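Titin (Homo sapiens, PDB 2A38) forms the giant elastic filament of the muscle sarcomere, here represented by the N-terminal pair of immunoglobulin domains, which probably help to fix it in the Z-disc. Local coordinates at residues P52-S57 with A63-P68; S79-A82 with G87-T90; V121-R126 with G172-N177. All blocks are in the same frame, centred on the assembly; numbering follows the deposited sequence.

Contact 1: P52-S57 with A63-P68; sequences PGVQIS and AKLTIP
Gln55 lies alongside Thr66, with its amide oxygen OE1 beside the threonine side chain, 3.8 Å from CG2 of Thr66. The torsion that turns the glutamine CG back beside its backbone N (chi1 -44°) carries the extended chain along this flank, where CD approaches the Pro68 ring. In the backbone, Gln55 N donates to Thr66 O at 2.8 Å in an almost straight bond of 179°, and the return bond runs from Thr66 N to Gln55 O. Ser57 and Lys64 exchange a second such pair, and Ser57 OG rests 3.6 Å from Lys64 CB while the lysine amine leads away. On the other face Leu65 is the shared apolar partner: its CD2 meets Val54 CG2 obliquely at 3.8 Å, and its CG has Ile56 CG1 beside it at 4.2 Å. Trp39 of the opposite sheet touches both Ile56 and Leu65. Glu26, a ligand of the bound cadmium, lies against Lys64. Strands 55-59 and 62-67 form the D-E hairpin of an immunoglobulin domain, its register set by paired backbone bonds: the face of Val54, Ile56 and Leu65 is apolar, Val54 and Leu65 buried toward the core and Ile56 at its border, while the other is polar and more exposed.

Contact 2: S79-A82 with G87-T90; sequences SLKA and GQAT
Ala82 and Ala89 form the close-knit part of this hairpin, facing each other as an antiparallel hydrogen-bonded pair. Ala82 N donates to Ala89 O and Ala89 N to Ala82 O, each over 2.8 Å. Both methyls leave by the inner face of the sheet, next to the buried Leu80. Alpha carbons add short contacts to the same ladder, as where Thr90 CA meets Leu80 O at 3.2 Å.

The opposite face is looser and wet. Lys81 and Thr90 lie side by side, with CG of the lysine 3.4 Å from OG1 of the threonine. Beyond that point the extended Lys81 chain runs out beside Gln88, and a water bridges their polar ends, accepting from Lys81 NZ at 2.9 Å and from Gln88 NE2 at 3.2 Å. A weak hydrogen bond between Gln88 OE1 and the hydroxyl of Thr83 probably helps to orient the same amide.

Strands 76-84 and 87-98 are the F and G strands of the first immunoglobulin domain. Strand 36-41 flanks strand 76-84 on its other edge, with Phe40 making a cation-pi contact with Lys81, while Pro6 of strand 4-8 in the facing sheet packs on both Ala82 and Ala89.

Contact 3: V121-R126 with G172-N177; sequences VRLQVR and GTYSVN
The core of the second immunoglobulin domain is closed here between its B strand (119-130) and F strand (172-180), which belong to opposite sheets of the sandwich and meet through side chains alone. Two pairs make the contact. Leu123 sends CD1 against the base of Tyr174, 4.0 Å from the ring atom CG, with ring atom CD2 and then CB of the tyrosine at similar range. The leucine approaches the ring obliquely, and the two side chains cross at about a right angle. Leu123 CG stands anti to its carbonyl carbon (chi1 -54°), which brings CD1 to the tyrosine.

Two residues further along each strand, Val125 and Val176 reach toward each other tip to tip, their CG1 methyls 3.7 Å apart. In Val176 that methyl takes the crowded position between backbone N and carbonyl carbon (chi1 47°). The spacing is that of apposed sheets, with 8.2 Å between the alpha carbons of Val125 and Val176; no hydrogen bond joins the segments, and both pairs are buried. Val176 follows Tyr174 by two positions, the place where many immunoglobulin domains carry the F-strand cysteine of their disulphide, so the valine pair probably sits where such a bridge would lie, and apolar packing holds the sheets together there.

Tyr174 itself belongs to a tyrosine corner, its OH hydrogen-bonded to the carbonyl O of Asp170, which keeps the polar end of an otherwise buried ring satisfied. On the B side, strand 158-166 runs next to strand 119-130 and contributes Leu161 against the tyrosine and Tyr159 against Val125. On the F side, strands 134-139 and 183-193 flank strand 172-180, and Val135 and Ser187 touch Val176.

Overall arrangement
The contacts follow one another along the chain without overlap. Contacts 1 and 2 belong to the first immunoglobulin domain, their centres about 18 Å apart: 52-57 with 63-68 is a hairpin of one sheet, 79-82 with 87-90 a hairpin of the other. Beyond this strand pairing they pack across the sandwich, Ala63 CB on Leu80 CD2 at 3.9 Å. Contact 3, purely cross-sheet packing, lies in the second domain, on the far side of the chain's centre, its centre about 44 Å from that of contact 1 and about 60 Å from that of contact 2. This is consistent with an extended tandem whose domains each hold their own core.

Contact 1: P52-S57 with A63-P68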
loop_
_atom_site.group_PDB
_atom_site.type_symbol
_atom_site.label_atom_id
_atom_site.label_comp_id
_atom_site.label_asym_id
_atom_site.label_seq_id
_atom_site.Cartn_x
_atom_site.Cartn_y
_atom_site.Cartn_z
ATOM N N PRO A 52 -1.250 -5.015 15.905
ATOM C CA PRO A 52 0.079 -4.390 15.928
ATOM C C PRO A 52 0.149 -3.034 15.227
ATOM O O PRO A 52 -0.490 -2.821 14.198
ATOM C CB PRO A 52 0.961 -5.444 15.262
ATOM C CG PRO A 52 0.011 -6.113 14.307
ATOM C CD PRO A 52 -1.221 -6.280 15.150
ATOM N N GLY A 53 0.933 -2.120 15.792
ATOM C CA GLY A 53 1.066 -0.797 15.213
ATOM C C GLY A 53 -0.036 0.134 15.679
ATOM O O GLY A 53 0.030 1.344 15.461
ATOM N N VAL A 54 -1.053 -0.428 16.330
ATOM C CA VAL A 54 -2.179 0.361 16.821
ATOM C C VAL A 54 -1.755 1.304 17.939
ATOM O O VAL A 54 -1.146 0.889 18.928
ATOM C CB VAL A 54 -3.331 -0.542 17.343
ATOM C CG1 VAL A 54 -2.974 -1.143 18.703
ATOM C CG2 VAL A 54 -4.611 0.259 17.427
ATOM N N GLN A 55 -2.076 2.580 17.773
ATOM C CA GLN A 55 -1.729 3.585 18.762
ATOM C C GLN A 55 -2.993 3.977 19.516
ATOM O O GLN A 55 -3.924 4.522 18.933
ATOM C CB GLN A 55 -1.137 4.812 18.070
ATOM C CG GLN A 55 -0.132 4.482 16.975
ATOM C CD GLN A 55 0.491 5.721 16.358
ATOM O OE1 GLN A 55 -0.212 6.643 15.932
ATOM N NE2 GLN A 55 1.819 5.750 16.303
ATOM N N ILE A 56 -3.021 3.690 20.810
ATOM C CA ILE A 56 -4.175 4.021 21.631
ATOM C C ILE A 56 -3.805 5.065 22.671
ATOM O O ILE A 56 -2.766 4.961 23.324
ATOM C CB ILE A 56 -4.721 2.771 22.343
ATOM C CG1 ILE A 56 -5.268 1.790 21.301
ATOM C CG2 ILE A 56 -5.792 3.167 23.342
ATOM C CD1 ILE A 56 -5.651 0.444 21.857
ATOM N N SER A 57 -4.654 6.075 22.819
ATOM C CA SER A 57 -4.403 7.125 23.795
ATOM C C SER A 57 -5.696 7.651 24.405
ATOM O O SER A 57 -6.757 7.555 23.794
ATOM C CB SER A 57 -3.638 8.281 23.139
ATOM O OG SER A 57 -4.425 8.918 22.151
ATOM N N ALA A 63 -10.329 10.256 23.742
ATOM C CA ALA A 63 -9.803 8.916 23.505
ATOM C C ALA A 63 -9.557 8.794 22.010
ATOM O O ALA A 63 -10.402 9.178 21.204
ATOM C CB ALA A 63 -10.799 7.860 23.949
ATOM N N LYS A 64 -8.400 8.260 21.643
ATOM C CA LYS A 64 -8.053 8.100 20.242
ATOM C C LYS A 64 -7.400 6.757 19.957
ATOM O O LYS A 64 -6.595 6.263 20.743
ATOM C CB LYS A 64 -7.129 9.240 19.814
ATOM C CG LYS A 64 -6.562 9.102 18.411
ATOM C CD LYS A 64 -6.016 10.427 17.906
ATOM C CE LYS A 64 -7.142 11.443 17.796
ATOM N NZ LYS A 64 -6.734 12.679 17.076
ATOM N N LEU A 65 -7.783 6.166 18.830
ATOM C CA LEU A 65 -7.242 4.892 18.382
ATOM C C LEU A 65 -6.798 5.105 16.943
ATOM O O LEU A 65 -7.619 5.366 16.069
ATOM C CB LEU A 65 -8.306 3.795 18.436
ATOM C CG LEU A 65 -7.805 2.398 18.062
ATOM C CD1 LEU A 65 -8.692 1.348 18.696
ATOM C CD2 LEU A 65 -7.773 2.245 16.554
ATOM N N THR A 66 -5.500 5.000 16.696
ATOM C CA THR A 66 -4.981 5.210 15.353
ATOM C C THR A 66 -4.278 3.992 14.785
ATOM O O THR A 66 -3.447 3.377 15.450
ATOM C CB THR A 66 -3.983 6.388 15.318
ATOM O OG1 THR A 66 -4.657 7.599 15.687
ATOM C CG2 THR A 66 -3.391 6.548 13.922
ATOM N N ILE A 67 -4.633 3.641 13.555
ATOM C CA ILE A 67 -3.999 2.529 12.866
ATOM C C ILE A 67 -3.178 3.186 11.762
ATOM O O ILE A 67 -3.742 3.771 10.838
ATOM C CB ILE A 67 -5.025 1.579 12.230
ATOM C CG1 ILE A 67 -5.997 1.072 13.298
ATOM C CG2 ILE A 67 -4.306 0.407 11.578
ATOM C CD1 ILE A 67 -7.060 0.137 12.770
ATOM N N PRO A 68 -1.836 3.133 11.866
ATOM C CA PRO A 68 -0.920 3.723 10.880
ATOM C C PRO A 68 -1.228 3.304 9.439
ATOM O O PRO A 68 -1.758 4.094 8.657
ATOM C CB PRO A 68 0.444 3.240 11.359
ATOM C CG PRO A 68 0.275 3.237 12.848
ATOM C CD PRO A 68 -1.077 2.567 12.998
#

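Contact 2: S79-A82 with G87-T90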
loop_
_atom_site.group_PDB
_atom_site.type_symbol
_atom_site.label_atom_id
_atom_site.label_comp_id
_atom_site.label_asym_id
_atom_site.label_seq_id
_atom_site.Cartn_x
_atom_site.Cartn_y
_atom_site.Cartn_z
ATOM N N SER A 79 -15.537 -0.514 18.992
ATOM C CA SER A 79 -16.309 0.136 20.028
ATOM C C SER A 79 -15.422 0.584 21.163
ATOM O O SER A 79 -14.349 0.049 21.383
ATOM C CB SER A 79 -17.402 -0.794 20.547
ATOM O OG SER A 79 -16.836 -1.937 21.149
ATOM N N LEU A 80 -15.896 1.584 21.881
ATOM C CA LEU A 80 -15.185 2.162 23.005
ATOM C C LEU A 80 -16.071 2.076 24.249
ATOM O O LEU A 80 -17.210 2.532 24.219
ATOM C CB LEU A 80 -14.879 3.621 22.672
ATOM C CG LEU A 80 -14.185 4.527 23.684
ATOM C CD1 LEU A 80 -12.826 3.965 24.017
ATOM C CD2 LEU A 80 -14.047 5.922 23.084
ATOM N N LYS A 81 -15.573 1.454 25.314
ATOM C CA LYS A 81 -16.315 1.351 26.573
ATOM C C LYS A 81 -15.688 2.270 27.613
ATOM O O LYS A 81 -14.475 2.298 27.762
ATOM C CB LYS A 81 -16.274 -0.061 27.156
ATOM C CG LYS A 81 -17.156 -1.075 26.466
ATOM C CD LYS A 81 -17.242 -2.360 27.307
ATOM C CE LYS A 81 -17.984 -3.465 26.550
ATOM N NZ LYS A 81 -18.168 -4.706 27.367
ATOM N N ALA A 82 -16.524 3.002 28.341
ATOM C CA ALA A 82 -16.068 3.911 29.395
ATOM C C ALA A 82 -16.744 3.487 30.703
ATOM O O ALA A 82 -17.953 3.253 30.725
ATOM C CB ALA A 82 -16.442 5.349 29.045
ATOM N N GLY A 87 -21.517 4.219 36.454
ATOM C CA GLY A 87 -22.099 3.534 35.322
ATOM C C GLY A 87 -21.101 3.256 34.224
ATOM O O GLY A 87 -19.903 3.495 34.377
ATOM N N GLN A 88 -21.612 2.758 33.104
ATOM C CA GLN A 88 -20.788 2.417 31.962
ATOM C C GLN A 88 -21.437 2.882 30.676
ATOM O O GLN A 88 -22.655 2.812 30.528
ATOM C CB GLN A 88 -20.587 0.903 31.921
ATOM C CG GLN A 88 -19.910 0.388 30.675
ATOM C CD GLN A 88 -19.744 -1.117 30.698
ATOM O OE1 GLN A 88 -18.828 -1.646 31.331
ATOM N NE2 GLN A 88 -20.643 -1.820 30.019
ATOM N N ALA A 89 -20.615 3.352 29.743
ATOM C CA ALA A 89 -21.101 3.829 28.451
ATOM C C ALA A 89 -20.315 3.160 27.335
ATOM O O ALA A 89 -19.166 2.794 27.515
ATOM C CB ALA A 89 -20.952 5.349 28.355
ATOM N N THR A 90 -20.947 2.999 26.180
ATOM C CA THR A 90 -20.297 2.385 25.037
ATOM C C THR A 90 -20.665 3.169 23.791
ATOM O O THR A 90 -21.766 3.693 23.689
ATOM C CB THR A 90 -20.759 0.931 24.863
ATOM O OG1 THR A 90 -20.306 0.157 25.978
ATOM C CG2 THR A 90 -20.207 0.335 23.584
HETATM O O HOH W 1 -19.906 -4.907 29.622
#

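Contact 3: V121-R126 with G172-N177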
loop_
_atom_site.group_PDB
_atom_site.type_symbol
_atom_site.label_atom_id
_atom_site.label_comp_id
_atom_site.label_asym_id
_atom_site.label_seq_id
_atom_site.Cartn_x
_atom_site.Cartn_y
_atom_site.Cartn_z
ATOM N N VAL A 121 25.242 -5.732 -22.936
ATOM C CA VAL A 121 24.251 -4.673 -22.741
ATOM C C VAL A 121 23.142 -5.081 -21.784
ATOM O O VAL A 121 22.675 -6.220 -21.806
ATOM C CB VAL A 121 23.593 -4.286 -24.088
ATOM C CG1 VAL A 121 22.399 -3.395 -23.856
ATOM C CG2 VAL A 121 24.597 -3.587 -24.967
ATOM N N ARG A 122 22.725 -4.141 -20.942
ATOM C CA ARG A 122 21.638 -4.393 -20.005
ATOM C C ARG A 122 20.645 -3.246 -20.052
ATOM O O ARG A 122 21.015 -2.083 -19.890
ATOM C CB ARG A 122 22.162 -4.563 -18.577
ATOM C CG ARG A 122 21.086 -4.894 -17.549
ATOM C CD ARG A 122 21.574 -5.987 -16.623
ATOM N NE ARG A 122 22.996 -5.805 -16.341
ATOM C CZ ARG A 122 23.817 -6.760 -15.910
ATOM N NH1 ARG A 122 25.095 -6.479 -15.694
ATOM N NH2 ARG A 122 23.368 -7.993 -15.699
ATOM N N LEU A 123 19.388 -3.583 -20.319
ATOM C CA LEU A 123 18.315 -2.602 -20.367
ATOM C C LEU A 123 17.419 -2.906 -19.159
ATOM O O LEU A 123 16.903 -4.015 -19.037
ATOM C CB LEU A 123 17.523 -2.764 -21.668
ATOM C CG LEU A 123 18.349 -2.722 -22.955
ATOM C CD1 LEU A 123 17.493 -3.080 -24.159
ATOM C CD2 LEU A 123 18.944 -1.343 -23.108
ATOM N N GLN A 124 17.244 -1.935 -18.268
ATOM C CA GLN A 124 16.416 -2.137 -17.082
ATOM C C GLN A 124 15.269 -1.163 -16.921
ATOM O O GLN A 124 15.306 -0.043 -17.424
ATOM C CB GLN A 124 17.239 -2.025 -15.802
ATOM C CG GLN A 124 18.345 -3.017 -15.637
ATOM C CD GLN A 124 18.816 -3.066 -14.199
ATOM O OE1 GLN A 124 18.794 -2.051 -13.495
ATOM N NE2 GLN A 124 19.252 -4.240 -13.754
ATOM N N VAL A 125 14.269 -1.607 -16.167
ATOM C CA VAL A 125 13.101 -0.814 -15.839
ATOM C C VAL A 125 12.675 -1.192 -14.418
ATOM O O VAL A 125 12.925 -2.305 -13.949
ATOM C CB VAL A 125 11.908 -1.108 -16.788
ATOM C CG1 VAL A 125 12.260 -0.746 -18.217
ATOM C CG2 VAL A 125 11.514 -2.583 -16.693
ATOM N N ARG A 126 12.059 -0.255 -13.721
ATOM C CA ARG A 126 11.540 -0.519 -12.383
ATOM C C ARG A 126 10.077 -0.097 -12.491
ATOM O O ARG A 126 9.780 1.041 -12.830
ATOM C CB ARG A 126 12.263 0.310 -11.318
ATOM C CG ARG A 126 11.690 0.080 -9.933
ATOM C CD ARG A 126 12.468 0.817 -8.863
ATOM N NE ARG A 126 13.709 0.135 -8.506
ATOM C CZ ARG A 126 13.769 -0.997 -7.810
ATOM N NH1 ARG A 126 12.657 -1.591 -7.390
ATOM N NH2 ARG A 126 14.950 -1.532 -7.522
ATOM N N GLY A 172 17.584 -2.232 -32.838
ATOM C CA GLY A 172 16.155 -2.114 -33.022
ATOM C C GLY A 172 15.481 -1.341 -31.916
ATOM O O GLY A 172 16.140 -0.775 -31.038
ATOM N N THR A 173 14.156 -1.313 -31.969
ATOM C CA THR A 173 13.366 -0.611 -30.972
ATOM C C THR A 173 12.960 -1.573 -29.871
ATOM O O THR A 173 12.274 -2.562 -30.124
ATOM C CB THR A 173 12.106 -0.009 -31.596
ATOM O OG1 THR A 173 12.484 1.010 -32.530
ATOM C CG2 THR A 173 11.227 0.601 -30.529
ATOM N N TYR A 174 13.410 -1.290 -28.654
ATOM C CA TYR A 174 13.078 -2.133 -27.522
ATOM C C TYR A 174 12.053 -1.441 -26.665
ATOM O O TYR A 174 12.157 -0.245 -26.414
ATOM C CB TYR A 174 14.324 -2.452 -26.695
ATOM C CG TYR A 174 15.219 -3.462 -27.367
ATOM C CD1 TYR A 174 16.024 -3.102 -28.450
ATOM C CD2 TYR A 174 15.218 -4.794 -26.962
ATOM C CE1 TYR A 174 16.800 -4.042 -29.113
ATOM C CE2 TYR A 174 15.988 -5.742 -27.617
ATOM C CZ TYR A 174 16.776 -5.360 -28.692
ATOM O OH TYR A 174 17.530 -6.301 -29.349
ATOM N N SER A 175 11.050 -2.191 -26.227
ATOM C CA SER A 175 10.009 -1.622 -25.388
ATOM C C SER A 175 9.540 -2.586 -24.308
ATOM O O SER A 175 9.750 -3.800 -24.382
ATOM C CB SER A 175 8.817 -1.229 -26.245
ATOM O OG SER A 175 8.369 -2.344 -26.989
ATOM N N VAL A 176 8.914 -2.031 -23.287
ATOM C CA VAL A 176 8.378 -2.840 -22.218
ATOM C C VAL A 176 6.974 -2.333 -21.992
ATOM O O VAL A 176 6.722 -1.128 -21.987
ATOM C CB VAL A 176 9.204 -2.721 -20.923
ATOM C CG1 VAL A 176 9.492 -1.280 -20.633
ATOM C CG2 VAL A 176 8.448 -3.350 -19.768
ATOM N N ASN A 177 6.057 -3.275 -21.845
ATOM C CA ASN A 177 4.659 -2.979 -21.624
ATOM C C ASN A 177 4.263 -3.489 -20.243
ATOM O O ASN A 177 4.521 -4.650 -19.914
ATOM C CB ASN A 177 3.838 -3.686 -22.685
ATOM C CG ASN A 177 2.687 -2.872 -23.135
ATOM O OD1 ASN A 177 1.646 -2.837 -22.486
ATOM N ND2 ASN A 177 2.864 -2.179 -24.253
#